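Putative amidohydrolase/peptidase (Burkholderia cenocepacia, PDB 4WJB) probably hydrolyses carbon-nitrogen bonds other than peptide bonds, as a zinc-dependent member of the peptidase M20 family. Local coordinates at residues 202-207 with 392-397; 215-220 with 383-388; 40-45 with 97-102; 208-213 with 361-366. One frame throughout, in Å; residues are numbered along the deposited sequence.

How the contacts relate
Contacts 1, 2 and 4 touch one another, their centres 7 to 13 Å apart. Contacts 1 and 2 lie about 12 Å apart between centres and share the parallel neighbours 198-204 and 382-387. Contact 4 sits about 7 Å from contact 2, where strand 217-234 pairs with 362-367. Contact 3 comes first in the chain; its loops meet contact 1 at His395 and Gln100, but its centre is about 25 Å from that of contact 4. Segments 202-207, 208-213 and 215-220 follow in close succession. The chain then leaves through strand 217-234 and returns in residues 361-397, so both crossings lie side by side near the zinc site.

Contact 1: residues 202-207 with 392-397; sequences LHIEQG and GLSHNE. With ZN (zinc ion), chain E.
Gln206 starts with CG anti to its own carbonyl carbon (chi1 -57°) and runs on extended, while Ser394 turns OG anti to its backbone nitrogen (chi1 -172°); together these torsions lay the amide against the serine. Gln206 NE2 donates to Ser394 OG over 3.1 Å, a bent bond with the oxygen tilted out of the amide plane. The same oxygen packs 3.3 Å from Gln206 CG and has its stronger hydrogen-bond partner in Glu399 OE1. Ile204 CD1 packs beside Ser394 OG at 3.7 Å. The amide of Gln206 also comes up to the edge of the His395 ring. In the M20 fold this is the rim of the metal site: His203, near the end of strand 198-204, binds zinc through NE2 at 2.2 Å, with His96, Asp107 and a water as further ligands, and His395 is predicted to serve a second zinc. Rotation of the His203 ring is fixed from behind, since ND1 donates a nearly straight bond (2.8 Å, 176°) to a lone pair of Ile204 O. Beyond the side chains, the backbones meet at two glycines, where Gly392 CA sends a C-H toward Gly207 O at 3.2 Å.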
loop_
_atom_site.group_PDB
_atom_site.type_symbol
_atom_site.label_atom_id
_atom_site.label_comp_id
_atom_site.label_asym_id
_atom_site.label_seq_id
_atom_site.Cartn_x
_atom_site.Cartn_y
_atom_site.Cartn_z
ATOM N N LEU A 202 22.502 -29.954 10.860
ATOM C CA LEU A 202 22.782 -28.940 11.868
ATOM C C LEU A 202 22.751 -27.560 11.210
ATOM O O LEU A 202 23.373 -27.372 10.175
ATOM C CB LEU A 202 24.145 -29.224 12.509
ATOM C CG LEU A 202 24.765 -28.216 13.470
ATOM C CD1 LEU A 202 23.910 -28.059 14.718
ATOM C CD2 LEU A 202 26.181 -28.653 13.824
ATOM N N HIS A 203 22.019 -26.606 11.785
ATOM C CA HIS A 203 21.838 -25.300 11.145
ATOM C C HIS A 203 21.529 -24.230 12.195
ATOM O O HIS A 203 20.920 -24.515 13.228
ATOM C CB HIS A 203 20.707 -25.371 10.096
ATOM C CG HIS A 203 20.800 -24.345 8.997
ATOM N ND1 HIS A 203 20.472 -23.016 9.182
ATOM C CD2 HIS A 203 21.138 -24.465 7.689
ATOM C CE1 HIS A 203 20.629 -22.361 8.044
ATOM N NE2 HIS A 203 21.033 -23.216 7.119
ATOM N N ILE A 204 21.958 -22.998 11.945
ATOM C CA ILE A 204 21.571 -21.897 12.813
ATOM C C ILE A 204 20.073 -21.659 12.658
ATOM O O ILE A 204 19.493 -21.966 11.610
ATOM C CB ILE A 204 22.342 -20.609 12.492
ATOM C CG1 ILE A 204 21.995 -20.119 11.086
ATOM C CG2 ILE A 204 23.842 -20.842 12.631
ATOM C CD1 ILE A 204 22.476 -18.715 10.792
ATOM N N GLU A 205 19.446 -21.119 13.697
ATOM C CA GLU A 205 17.995 -20.954 13.695
ATOM C C GLU A 205 17.490 -20.014 12.596
ATOM O O GLU A 205 16.449 -20.280 11.992
ATOM C CB GLU A 205 17.498 -20.437 15.051
ATOM C CG GLU A 205 15.984 -20.212 15.064
ATOM C CD GLU A 205 15.486 -19.481 16.296
ATOM O OE1 GLU A 205 16.157 -19.533 17.351
ATOM O OE2 GLU A 205 14.410 -18.858 16.200
ATOM N N GLN A 206 18.234 -18.933 12.349
ATOM C CA GLN A 206 17.803 -17.840 11.465
ATOM C C GLN A 206 16.584 -17.139 12.061
ATOM O O GLN A 206 15.726 -16.605 11.347
ATOM C CB GLN A 206 17.501 -18.337 10.043
ATOM C CG GLN A 206 18.668 -19.053 9.359
ATOM C CD GLN A 206 18.352 -19.460 7.926
ATOM O OE1 GLN A 206 17.335 -20.106 7.665
ATOM N NE2 GLN A 206 19.222 -19.079 6.987
ATOM N N GLY A 207 16.530 -17.142 13.389
ATOM C CA GLY A 207 15.455 -16.518 14.137
ATOM C C GLY A 207 15.922 -16.338 15.566
ATOM O O GLY A 207 16.998 -16.818 15.929
ATOM N N GLY A 392 18.874 -13.185 16.031
ATOM C CA GLY A 392 18.138 -13.965 15.052
ATOM C C GLY A 392 18.530 -13.656 13.621
ATOM O O GLY A 392 17.915 -14.152 12.675
ATOM N N LEU A 393 19.570 -12.842 13.467
ATOM C CA LEU A 393 19.996 -12.362 12.163
ATOM C C LEU A 393 20.566 -13.470 11.281
ATOM O O LEU A 393 21.371 -14.301 11.720
ATOM C CB LEU A 393 21.028 -11.245 12.326
ATOM C CG LEU A 393 21.433 -10.492 11.060
ATOM C CD1 LEU A 393 20.222 -9.809 10.446
ATOM C CD2 LEU A 393 22.531 -9.484 11.365
ATOM N N SER A 394 20.124 -13.480 10.030
ATOM C CA SER A 394 20.686 -14.382 9.030
ATOM C C SER A 394 20.499 -13.792 7.636
ATOM O O SER A 394 19.678 -12.885 7.435
ATOM C CB SER A 394 20.053 -15.779 9.121
ATOM O OG SER A 394 20.718 -16.702 8.268
ATOM N N HIS A 395 21.257 -14.340 6.689
ATOM C CA HIS A 395 21.359 -13.838 5.315
ATOM C C HIS A 395 21.628 -12.360 5.381
ATOM O O HIS A 395 20.999 -11.558 4.698
ATOM C CB HIS A 395 20.106 -14.176 4.471
ATOM C CG HIS A 395 19.844 -15.645 4.386
ATOM N ND1 HIS A 395 19.156 -16.234 3.353
ATOM C CD2 HIS A 395 20.161 -16.635 5.249
ATOM C CE1 HIS A 395 19.083 -17.543 3.574
ATOM N NE2 HIS A 395 19.681 -17.799 4.720
ATOM N N ASN A 396 22.577 -12.062 6.260
ATOM C CA ASN A 396 23.137 -10.755 6.494
ATOM C C ASN A 396 24.578 -11.004 6.919
ATOM O O ASN A 396 24.863 -12.006 7.578
ATOM C CB ASN A 396 22.366 -9.996 7.570
ATOM C CG ASN A 396 22.923 -8.627 7.810
ATOM O OD1 ASN A 396 23.959 -8.470 8.453
ATOM N ND2 ASN A 396 22.234 -7.617 7.302
ATOM N N GLU A 397 25.484 -10.118 6.527
ATOM C CA GLU A 397 26.905 -10.306 6.774
ATOM C C GLU A 397 27.274 -10.269 8.260
ATOM O O GLU A 397 28.339 -10.752 8.647
ATOM C CB GLU A 397 27.688 -9.250 5.993
ATOM C CG GLU A 397 27.650 -9.476 4.483
ATOM C CD GLU A 397 27.645 -8.184 3.687
ATOM O OE1 GLU A 397 28.715 -7.789 3.178
ATOM O OE2 GLU A 397 26.566 -7.567 3.569
HETATM ZN ZN ZN E . 21.005 -22.465 5.099
HETATM O O HOH W 1 19.600 -23.978 4.668
#

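Contact 2: residues 215-220 with 383-388; sequences KTIGVV and GMIFVP
Gly218 and Phe386 form the hydrogen-bonded pair of an antiparallel strand contact in the central sheet of the M20 zinc domain. Gly218 N donates to Phe386 O over 2.8 Å and Phe386 N to Gly218 O over 2.9 Å, both nearly straight. With no side chain, Gly218 lets the strands close to 4.4 Å between its CA and that of Phe386. On this face Val220 sets CG2 over the centre of the Phe386 ring, 3.6 Å from the centroid, a CH-pi contact, and its CB lies 3.6 Å from Met384 CB. Val220 CG2 takes this place because CG1 holds the position anti to the backbone nitrogen (chi1 -174°). The opposite face carries Ile217 and Ile385, which meet at their CG2 methyls and are covered by Val412 of helix 403-421. Further out, strand 362-367 pairs with the far edge of strand 217-220, while Met384 leans on His371 and on the zinc ligand His203. Where the strands diverge, a water donates to Val220 O at 2.7 Å and to Met384 O at 2.9 Å.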
loop_
_atom_site.group_PDB
_atom_site.type_symbol
_atom_site.label_atom_id
_atom_site.label_comp_id
_atom_site.label_asym_id
_atom_site.label_seq_id
_atom_site.Cartn_x
_atom_site.Cartn_y
_atom_site.Cartn_z
ATOM N N LYS A 215 17.864 -20.829 25.338
ATOM C CA LYS A 215 18.064 -22.249 25.088
ATOM C C LYS A 215 19.123 -22.428 24.015
ATOM O O LYS A 215 19.108 -21.742 22.994
ATOM C CB LYS A 215 16.756 -22.924 24.669
ATOM C CG LYS A 215 15.658 -22.866 25.725
ATOM C CD LYS A 215 16.151 -23.432 27.047
ATOM C CE LYS A 215 15.046 -23.458 28.091
ATOM N NZ LYS A 215 13.955 -24.390 27.707
ATOM N N THR A 216 20.046 -23.350 24.256
ATOM C CA THR A 216 21.170 -23.555 23.357
ATOM C C THR A 216 20.798 -24.422 22.155
ATOM O O THR A 216 21.243 -24.168 21.038
ATOM C CB THR A 216 22.352 -24.192 24.111
ATOM O OG1 THR A 216 22.759 -23.323 25.177
ATOM C CG2 THR A 216 23.524 -24.421 23.181
ATOM N N ILE A 217 19.982 -25.445 22.383
ATOM C CA ILE A 217 19.672 -26.408 21.333
ATOM C C ILE A 217 18.202 -26.407 20.936
ATOM O O ILE A 217 17.323 -26.571 21.775
ATOM C CB ILE A 217 20.051 -27.838 21.760
ATOM C CG1 ILE A 217 21.562 -27.950 22.002
ATOM C CG2 ILE A 217 19.570 -28.846 20.722
ATOM C CD1 ILE A 217 22.420 -27.567 20.801
ATOM N N GLY A 218 17.940 -26.234 19.645
ATOM C CA GLY A 218 16.593 -26.361 19.132
ATOM C C GLY A 218 16.349 -27.748 18.569
ATOM O O GLY A 218 16.969 -28.144 17.578
ATOM N N VAL A 219 15.458 -28.493 19.216
ATOM C CA VAL A 219 15.010 -29.782 18.701
ATOM C C VAL A 219 13.935 -29.539 17.643
ATOM O O VAL A 219 12.776 -29.280 17.975
ATOM C CB VAL A 219 14.446 -30.677 19.820
ATOM C CG1 VAL A 219 13.987 -32.012 19.256
ATOM C CG2 VAL A 219 15.478 -30.875 20.921
ATOM N N VAL A 220 14.318 -29.610 16.372
ATOM C CA VAL A 220 13.396 -29.280 15.289
ATOM C C VAL A 220 12.404 -30.411 15.047
ATOM O O VAL A 220 12.791 -31.537 14.727
ATOM C CB VAL A 220 14.143 -28.973 13.987
ATOM C CG1 VAL A 220 13.168 -28.478 12.920
ATOM C CG2 VAL A 220 15.236 -27.945 14.239
ATOM N N GLY A 383 16.050 -35.577 10.726
ATOM C CA GLY A 383 15.841 -34.608 11.788
ATOM C C GLY A 383 16.762 -33.408 11.629
ATOM O O GLY A 383 17.698 -33.429 10.822
ATOM N N MET A 384 16.500 -32.352 12.393
ATOM C CA MET A 384 17.360 -31.174 12.362
ATOM C C MET A 384 17.742 -30.731 13.772
ATOM O O MET A 384 17.041 -31.016 14.745
ATOM C CB MET A 384 16.683 -30.014 11.622
ATOM C CG MET A 384 16.467 -30.235 10.130
ATOM S SD MET A 384 16.077 -28.697 9.248
ATOM C CE MET A 384 17.711 -27.979 9.060
ATOM N N ILE A 385 18.868 -30.033 13.858
ATOM C CA ILE A 385 19.378 -29.480 15.103
ATOM C C ILE A 385 19.651 -27.994 14.899
ATOM O O ILE A 385 20.408 -27.626 13.995
ATOM C CB ILE A 385 20.679 -30.186 15.545
ATOM C CG1 ILE A 385 20.467 -31.698 15.649
ATOM C CG2 ILE A 385 21.173 -29.610 16.871
ATOM C CD1 ILE A 385 21.769 -32.507 15.625
ATOM N N PHE A 386 19.022 -27.147 15.713
ATOM C CA PHE A 386 19.245 -25.703 15.653
ATOM C C PHE A 386 20.148 -25.225 16.784
ATOM O O PHE A 386 20.090 -25.741 17.899
ATOM C CB PHE A 386 17.918 -24.931 15.724
ATOM C CG PHE A 386 17.191 -24.816 14.409
ATOM C CD1 PHE A 386 17.702 -25.393 13.257
ATOM C CD2 PHE A 386 15.989 -24.131 14.331
ATOM C CE1 PHE A 386 17.029 -25.288 12.051
ATOM C CE2 PHE A 386 15.310 -24.018 13.125
ATOM C CZ PHE A 386 15.834 -24.600 11.985
ATOM N N VAL A 387 20.984 -24.236 16.482
ATOM C CA VAL A 387 21.652 -23.432 17.504
ATOM C C VAL A 387 21.128 -22.002 17.369
ATOM O O VAL A 387 20.594 -21.641 16.318
ATOM C CB VAL A 387 23.189 -23.447 17.364
ATOM C CG1 VAL A 387 23.740 -24.844 17.620
ATOM C CG2 VAL A 387 23.611 -22.921 15.997
ATOM N N PRO A 388 21.271 -21.180 18.423
ATOM C CA PRO A 388 20.758 -19.814 18.288
ATOM C C PRO A 388 21.646 -18.976 17.380
ATOM O O PRO A 388 22.753 -19.392 17.041
ATOM C CB PRO A 388 20.791 -19.269 19.728
ATOM C CG PRO A 388 21.127 -20.458 20.615
ATOM C CD PRO A 388 21.869 -21.412 19.749
HETATM O O HOH W 2 15.024 -33.059 14.779
#

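Contact 3: residues 40-45 with 97-102; sequences GGVCRL and ADSQPT
Ser99 and Arg44 make up the tight half of this loop-to-loop contact. Arg44 N donates a nearly straight bond of 2.9 Å to Ser99 OG, and Ser99 N returns one of 2.9 Å to Arg44 O. Ser99 OG, turned between its backbone nitrogen and carbonyl carbon (chi1 79°), also lies 3.1 Å from Val42 O and 2.8 Å from Gln100 O, so several polar backbone atoms converge on one hydroxyl. The Arg44 side chain bends back and grips Ala97 O side-on, NH2 at 2.9 Å on a lone pair and NE at 3.3 Å from above the carbonyl plane. Val42 CG1 covers one face of the guanidinium near its rim, and NH1 is taken by Ile34 O; helices 49-64 and 109-124 wall in the buried side.

The other half is slack. Leu45 CD1 lies 3.9 Å from Pro101 CA, with Pro101 CG farther off, and Cys43 grazes the same turn with its sulfur; this is the side that faces solvent. On the inner side, next to Ser99, Asp98 receives the backbone N-H groups of Glu141 and Glu142 on its two carboxylate oxygens and gives its carbonyl oxygen to ND1 of His96. His96, Ala97 and Asp98 form the His-X-Asp motif of M20 enzymes, in which the histidine binds zinc.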
loop_
_atom_site.group_PDB
_atom_site.type_symbol
_atom_site.label_atom_id
_atom_site.label_comp_id
_atom_site.label_asym_id
_atom_site.label_seq_id
_atom_site.Cartn_x
_atom_site.Cartn_y
_atom_site.Cartn_z
ATOM N N GLY A 40 32.350 -8.408 6.821
ATOM C CA GLY A 40 32.571 -9.576 7.652
ATOM C C GLY A 40 31.703 -10.762 7.279
ATOM O O GLY A 40 31.600 -11.728 8.030
ATOM N N GLY A 41 31.074 -10.693 6.112
ATOM C CA GLY A 41 30.198 -11.761 5.673
ATOM C C GLY A 41 30.839 -12.648 4.629
ATOM O O GLY A 41 32.063 -12.670 4.477
ATOM N N VAL A 42 30.005 -13.391 3.909
ATOM C CA VAL A 42 30.483 -14.284 2.863
ATOM C C VAL A 42 29.641 -14.139 1.597
ATOM O O VAL A 42 28.412 -14.231 1.637
ATOM C CB VAL A 42 30.469 -15.755 3.329
ATOM C CG1 VAL A 42 30.692 -16.700 2.150
ATOM C CG2 VAL A 42 31.526 -15.981 4.406
ATOM N N CYS A 43 30.314 -13.894 0.475
ATOM C CA CYS A 43 29.657 -13.857 -0.824
ATOM C C CYS A 43 30.205 -14.983 -1.693
ATOM O O CYS A 43 31.150 -14.795 -2.463
ATOM C CB CYS A 43 29.859 -12.503 -1.503
ATOM S SG CYS A 43 29.002 -12.331 -3.095
ATOM N N ARG A 44 29.600 -16.155 -1.553
ATOM C CA ARG A 44 30.083 -17.364 -2.203
ATOM C C ARG A 44 28.931 -18.045 -2.938
ATOM O O ARG A 44 28.367 -19.029 -2.460
ATOM C CB ARG A 44 30.713 -18.300 -1.161
ATOM C CG ARG A 44 31.577 -19.415 -1.724
ATOM C CD ARG A 44 32.459 -20.032 -0.632
ATOM N NE ARG A 44 31.675 -20.658 0.430
ATOM C CZ ARG A 44 31.887 -20.484 1.733
ATOM N NH1 ARG A 44 32.870 -19.698 2.159
ATOM N NH2 ARG A 44 31.118 -21.107 2.617
ATOM N N LEU A 45 28.579 -17.505 -4.101
ATOM C CA LEU A 45 27.440 -18.010 -4.861
ATOM C C LEU A 45 27.726 -19.404 -5.415
ATOM O O LEU A 45 28.881 -19.762 -5.675
ATOM C CB LEU A 45 27.076 -17.047 -5.997
ATOM C CG LEU A 45 26.073 -15.938 -5.662
ATOM C CD1 LEU A 45 26.510 -15.124 -4.446
ATOM C CD2 LEU A 45 25.855 -15.029 -6.868
ATOM N N ALA A 97 27.192 -25.244 1.233
ATOM C CA ALA A 97 28.357 -24.392 1.417
ATOM C C ALA A 97 28.148 -23.038 0.737
ATOM O O ALA A 97 28.788 -22.046 1.089
ATOM C CB ALA A 97 29.606 -25.080 0.883
ATOM N N ASP A 98 27.236 -23.002 -0.227
ATOM C CA ASP A 98 26.988 -21.782 -0.991
ATOM C C ASP A 98 26.206 -20.775 -0.154
ATOM O O ASP A 98 25.562 -21.141 0.829
ATOM C CB ASP A 98 26.240 -22.099 -2.290
ATOM C CG ASP A 98 24.830 -22.603 -2.051
ATOM O OD1 ASP A 98 24.671 -23.741 -1.550
ATOM O OD2 ASP A 98 23.877 -21.864 -2.378
ATOM N N SER A 99 26.271 -19.505 -0.542
ATOM C CA SER A 99 25.648 -18.446 0.244
ATOM C C SER A 99 24.782 -17.519 -0.590
ATOM O O SER A 99 24.764 -17.596 -1.823
ATOM C CB SER A 99 26.714 -17.613 0.959
ATOM O OG SER A 99 27.308 -16.681 0.069
ATOM N N GLN A 100 24.063 -16.650 0.115
ATOM C CA GLN A 100 23.403 -15.487 -0.467
ATOM C C GLN A 100 24.458 -14.443 -0.814
ATOM O O GLN A 100 25.568 -14.495 -0.277
ATOM C CB GLN A 100 22.380 -14.909 0.517
ATOM C CG GLN A 100 21.131 -15.756 0.693
ATOM C CD GLN A 100 20.189 -15.648 -0.487
ATOM O OE1 GLN A 100 20.143 -14.622 -1.169
ATOM N NE2 GLN A 100 19.431 -16.709 -0.738
ATOM N N PRO A 101 24.123 -13.493 -1.708
ATOM C CA PRO A 101 25.048 -12.406 -2.051
ATOM C C PRO A 101 25.565 -11.660 -0.824
ATOM O O PRO A 101 26.735 -11.273 -0.801
ATOM C CB PRO A 101 24.195 -11.486 -2.926
ATOM C CG PRO A 101 23.209 -12.400 -3.561
ATOM C CD PRO A 101 22.886 -13.429 -2.509
ATOM N N THR A 102 24.709 -11.464 0.178
ATOM C CA THR A 102 25.138 -10.858 1.438
ATOM C C THR A 102 25.042 -11.874 2.576
ATOM O O THR A 102 24.428 -11.603 3.610
ATOM C CB THR A 102 24.300 -9.607 1.794
ATOM O OG1 THR A 102 22.927 -9.976 1.981
ATOM C CG2 THR A 102 24.392 -8.574 0.689
#

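Contact 4: residues 208-213 with 361-366; sequences AILERA and SHMDIV
Helix 209-213, whose Ile209, Leu210 and Ala213 lie on Met363 and Ile365, is wound by the backbone bond from Arg212 N to Ala208 O (3.0 Å), and the Glu205 carboxylate accepts from the N-H groups of Ile209 and Leu210, on OE2 and OE1 respectively. Across to strand 362-366 everything is apolar. Met363 places CG between the backbone nitrogen and the carbonyl carbon (chi1 60°) and bends at its last torsion, so the thioether lies along the helix face: CG meets Leu210 CD2 at 3.6 Å, SD meets Ala213 CB at 3.8 Å, and CE meets Ile209 CG2 at 3.8 Å. Ile365 runs out extended, its CD1 lodged 3.9 Å from Ile209 CG2 and 4.1 Å from Leu210 CG. Met363 and Ile365 alternate with His362 and Asp364, which turn away; the strand pairs with strand 217-234, and Asp364 makes a salt bridge with Arg352. Phe247 of the second subunit packs on Ala208 and Ile209 and makes a cation-pi contact with Arg212. Carbon groups and one sulfur carry the join, so it rests on van der Waals contact, without a directed bond between the two segments.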
loop_
_atom_site.group_PDB
_atom_site.type_symbol
_atom_site.label_atom_id
_atom_site.label_comp_id
_atom_site.label_asym_id
_atom_site.label_seq_id
_atom_site.Cartn_x
_atom_site.Cartn_y
_atom_site.Cartn_z
ATOM N N ALA A 208 15.115 -15.661 16.376
ATOM C CA ALA A 208 15.521 -15.250 17.717
ATOM C C ALA A 208 14.850 -16.055 18.829
ATOM O O ALA A 208 14.917 -15.677 19.998
ATOM C CB ALA A 208 15.225 -13.762 17.909
ATOM N N ILE A 209 14.199 -17.156 18.475
ATOM C CA ILE A 209 13.460 -17.935 19.467
ATOM C C ILE A 209 14.389 -18.577 20.503
ATOM O O ILE A 209 14.153 -18.474 21.708
ATOM C CB ILE A 209 12.603 -19.024 18.794
ATOM C CG1 ILE A 209 11.483 -18.370 17.976
ATOM C CG2 ILE A 209 12.039 -19.989 19.833
ATOM C CD1 ILE A 209 10.575 -19.348 17.269
ATOM N N LEU A 210 15.448 -19.226 20.032
ATOM C CA LEU A 210 16.390 -19.879 20.936
ATOM C C LEU A 210 17.127 -18.845 21.771
ATOM O O LEU A 210 17.259 -18.997 22.988
ATOM C CB LEU A 210 17.386 -20.746 20.157
ATOM C CG LEU A 210 16.797 -21.994 19.497
ATOM C CD1 LEU A 210 17.878 -22.805 18.781
ATOM C CD2 LEU A 210 16.077 -22.849 20.536
ATOM N N GLU A 211 17.585 -17.782 21.115
ATOM C CA GLU A 211 18.364 -16.750 21.785
ATOM C C GLU A 211 17.575 -16.081 22.901
ATOM O O GLU A 211 18.093 -15.871 23.996
ATOM C CB GLU A 211 18.834 -15.695 20.784
ATOM C CG GLU A 211 19.764 -14.653 21.379
ATOM C CD GLU A 211 19.901 -13.427 20.498
ATOM O OE1 GLU A 211 18.934 -13.109 19.773
ATOM O OE2 GLU A 211 20.970 -12.782 20.532
ATOM N N ARG A 212 16.316 -15.758 22.629
ATOM C CA ARG A 212 15.503 -15.043 23.607
ATOM C C ARG A 212 15.000 -15.964 24.715
ATOM O O ARG A 212 14.730 -15.517 25.825
ATOM C CB ARG A 212 14.318 -14.359 22.924
ATOM C CG ARG A 212 14.721 -13.244 21.985
ATOM C CD ARG A 212 13.517 -12.439 21.538
ATOM N NE ARG A 212 13.889 -11.409 20.577
ATOM C CZ ARG A 212 13.062 -10.459 20.153
ATOM N NH1 ARG A 212 11.821 -10.403 20.615
ATOM N NH2 ARG A 212 13.480 -9.559 19.275
ATOM N N ALA A 213 14.869 -17.250 24.413
ATOM C CA ALA A 213 14.408 -18.200 25.414
ATOM C C ALA A 213 15.570 -18.668 26.282
ATOM O O ALA A 213 15.366 -19.276 27.331
ATOM C CB ALA A 213 13.724 -19.378 24.753
ATOM N N SER A 361 20.914 -26.946 27.544
ATOM C CA SER A 361 19.572 -26.381 27.523
ATOM C C SER A 361 18.978 -26.587 26.135
ATOM O O SER A 361 19.677 -26.451 25.128
ATOM C CB SER A 361 19.589 -24.894 27.887
ATOM O OG SER A 361 20.327 -24.147 26.936
ATOM N N HIS A 362 17.694 -26.924 26.080
ATOM C CA HIS A 362 17.062 -27.247 24.807
ATOM C C HIS A 362 15.558 -27.004 24.825
ATOM O O HIS A 362 14.943 -26.917 25.885
ATOM C CB HIS A 362 17.345 -28.706 24.440
ATOM C CG HIS A 362 16.782 -29.690 25.418
ATOM N ND1 HIS A 362 15.543 -30.274 25.258
ATOM C CD2 HIS A 362 17.282 -30.181 26.577
ATOM C CE1 HIS A 362 15.309 -31.091 26.270
ATOM N NE2 HIS A 362 16.348 -31.052 27.085
ATOM N N MET A 363 14.975 -26.892 23.637
ATOM C CA MET A 363 13.531 -26.778 23.492
ATOM C C MET A 363 13.113 -27.239 22.106
ATOM O O MET A 363 13.907 -27.188 21.171
ATOM C CB MET A 363 13.070 -25.337 23.733
ATOM C CG MET A 363 13.688 -24.328 22.779
ATOM S SD MET A 363 13.065 -22.645 23.005
ATOM C CE MET A 363 11.411 -22.779 22.332
ATOM N N ASP A 364 11.870 -27.690 21.979
ATOM C CA ASP A 364 11.309 -28.011 20.673
ATOM C C ASP A 364 11.090 -26.730 19.871
ATOM O O ASP A 364 10.727 -25.686 20.419
ATOM C CB ASP A 364 9.991 -28.777 20.816
ATOM C CG ASP A 364 10.189 -30.221 21.254
ATOM O OD1 ASP A 364 11.309 -30.588 21.672
ATOM O OD2 ASP A 364 9.211 -30.993 21.180
ATOM N N ILE A 365 11.310 -26.807 18.568
ATOM C CA ILE A 365 11.166 -25.633 17.726
ATOM C C ILE A 365 10.765 -26.049 16.314
ATOM O O ILE A 365 11.113 -27.136 15.852
ATOM C CB ILE A 365 12.478 -24.802 17.712
ATOM C CG1 ILE A 365 12.253 -23.416 17.094
ATOM C CG2 ILE A 365 13.606 -25.557 17.010
ATOM C CD1 ILE A 365 13.450 -22.490 17.246
ATOM N N VAL A 366 10.005 -25.193 15.641
ATOM C CA VAL A 366 9.609 -25.444 14.260
ATOM C C VAL A 366 10.452 -24.585 13.322
ATOM O O VAL A 366 10.612 -23.390 13.557
ATOM C CB VAL A 366 8.110 -25.152 14.044
ATOM C CG1 VAL A 366 7.732 -25.291 12.573
ATOM C CG2 VAL A 366 7.256 -26.076 14.911
#